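Local coordinates for PROBABLE CHAIN-FATTY-ACID-CoA LIGASE FADD13 (Mycobacterium tuberculosis, PDB 3T5B), which is probably a ligase, a member of the AMP-binding enzyme family in the ANL clan, at residues D198-P203 against L212-F217. Sequence-based numbering, arbitrary orientation.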
# COMPACT_ATOMS: atom_id res chain seq x y z
N ASP A 198 0.30 4.85 17.98
CA ASP A 198 0.92 3.53 17.88
C ASP A 198 2.11 3.73 16.95
O ASP A 198 2.17 4.71 16.20
CB ASP A 198 -0.04 2.52 17.24
CG ASP A 198 -0.77 1.69 18.27
OD1 ASP A 198 -0.20 1.43 19.34
OD2 ASP A 198 -1.92 1.27 17.98
N ARG A 199 3.08 2.83 17.00
CA ARG A 199 4.24 2.93 16.12
C ARG A 199 4.20 1.66 15.28
O ARG A 199 4.34 0.56 15.80
CB ARG A 199 5.53 3.03 16.94
CG ARG A 199 5.47 4.12 18.01
CD ARG A 199 6.74 4.18 18.82
NE ARG A 199 7.87 4.73 18.07
CZ ARG A 199 8.04 6.02 17.81
NH1 ARG A 199 7.16 6.92 18.25
NH2 ARG A 199 9.09 6.43 17.11
N LEU A 200 4.00 1.83 13.98
CA LEU A 200 3.88 0.69 13.08
C LEU A 200 5.05 0.54 12.11
O LEU A 200 5.42 1.47 11.40
CB LEU A 200 2.56 0.83 12.33
CG LEU A 200 2.08 -0.23 11.34
CD1 LEU A 200 0.58 -0.04 11.14
CD2 LEU A 200 2.84 -0.10 10.02
N LEU A 201 5.62 -0.66 12.09
CA LEU A 201 6.75 -0.94 11.22
C LEU A 201 6.33 -1.34 9.81
O LEU A 201 5.52 -2.24 9.63
CB LEU A 201 7.62 -2.04 11.82
CG LEU A 201 8.74 -2.55 10.92
CD1 LEU A 201 9.73 -1.42 10.63
CD2 LEU A 201 9.44 -3.70 11.59
N LEU A 202 6.90 -0.67 8.82
CA LEU A 202 6.59 -0.98 7.43
C LEU A 202 7.85 -1.51 6.76
O LEU A 202 8.75 -0.74 6.39
CB LEU A 202 6.07 0.28 6.72
CG LEU A 202 5.54 0.04 5.31
CD1 LEU A 202 4.56 -1.12 5.30
CD2 LEU A 202 4.88 1.31 4.80
N PRO A 203 7.95 -2.84 6.61
CA PRO A 203 9.11 -3.49 5.98
C PRO A 203 8.91 -3.80 4.49
O PRO A 203 9.87 -4.15 3.79
CB PRO A 203 9.28 -4.75 6.81
CG PRO A 203 7.85 -5.17 7.02
CD PRO A 203 7.09 -3.85 7.26
N LEU A 212 1.08 1.00 0.65
CA LEU A 212 0.53 2.30 0.35
C LEU A 212 -0.64 2.65 1.27
O LEU A 212 -0.70 3.75 1.83
CB LEU A 212 0.08 2.29 -1.11
CG LEU A 212 0.37 3.49 -2.01
CD1 LEU A 212 1.81 3.97 -1.85
CD2 LEU A 212 0.08 3.05 -3.45
N THR A 213 -1.56 1.71 1.43
CA THR A 213 -2.72 1.98 2.28
C THR A 213 -2.33 1.99 3.75
O THR A 213 -3.03 2.57 4.57
CB THR A 213 -3.85 0.96 2.02
OG1 THR A 213 -3.41 -0.34 2.40
CG2 THR A 213 -4.21 0.94 0.55
N THR A 214 -1.22 1.35 4.09
CA THR A 214 -0.74 1.34 5.47
C THR A 214 -0.29 2.76 5.82
O THR A 214 -0.62 3.29 6.89
CB THR A 214 0.46 0.39 5.62
OG1 THR A 214 0.04 -0.96 5.41
CG2 THR A 214 1.08 0.53 7.01
N VAL A 215 0.45 3.37 4.89
CA VAL A 215 0.95 4.73 5.04
C VAL A 215 -0.24 5.64 5.20
O VAL A 215 -0.29 6.49 6.10
CB VAL A 215 1.73 5.19 3.78
CG1 VAL A 215 2.04 6.69 3.87
CG2 VAL A 215 3.02 4.40 3.64
N ILE A 216 -1.21 5.45 4.32
CA ILE A 216 -2.41 6.25 4.33
C ILE A 216 -3.17 6.13 5.64
O ILE A 216 -3.49 7.14 6.26
CB ILE A 216 -3.36 5.89 3.17
CG1 ILE A 216 -2.66 6.17 1.83
CG2 ILE A 216 -4.65 6.70 3.25
CD1 ILE A 216 -2.21 7.58 1.67
N PHE A 217 -3.45 4.91 6.09
CA PHE A 217 -4.21 4.79 7.32
C PHE A 217 -3.37 5.11 8.54
O PHE A 217 -3.90 5.31 9.63
CB PHE A 217 -4.95 3.44 7.42
CG PHE A 217 -4.15 2.30 7.99
CD1 PHE A 217 -3.87 2.23 9.34
CD2 PHE A 217 -3.76 1.24 7.18
CE1 PHE A 217 -3.23 1.12 9.89
CE2 PHE A 217 -3.12 0.12 7.71
CZ PHE A 217 -2.85 0.06 9.07
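L200 and T214 meet methyl to methyl, L200 CD2 lying 3.5 Å from T214 CG2, at the middle of a wholly apolar contact between strand 199-202 and helix 209-221. Threonine suits this place because its two branches do different work. Its CB bond is directed toward the strand, and CG2, anti to the backbone N, does the touching; OG1, beside that N (chi1 -67°), hydrogen-bonds to A210 O one turn earlier, so the hydroxyl is satisfied within its own helix. L202 CD1 comes to the same methyl at 4.2 Å.

Leucine suits the strand because its two terminal methyls can touch two helix residues at once: the second meets F217 for L200, V215 for L202. L200 CD1 lies 4.0 Å from F217 CZ, the side chains crossing at about a right angle. The CB bond of F217 runs beside the strand, and chi1 86°, with CG between the backbone N and the carbonyl carbon, carries the CZ end of this long side chain to L200. L202 CD2 packs against V215 CG2 at 3.8 Å, again nearly at a right angle; the short, branched valine presents a methyl close to the helix backbone. Alternation turns L201 away, toward V245.

Beyond the contact, F71 of helix 65-77 packs on V215, and A185 of helix 178-191 on F217. The axes of strand 199-202 and helix residues 212-217 come within 10.0 Å and run nearly antiparallel, at 162°. This is the first half of a beta-alpha-beta crossover, completed by strand 224-227, parallel beside strand 199-202 in the large mixed sheet of this AMP-binding fold.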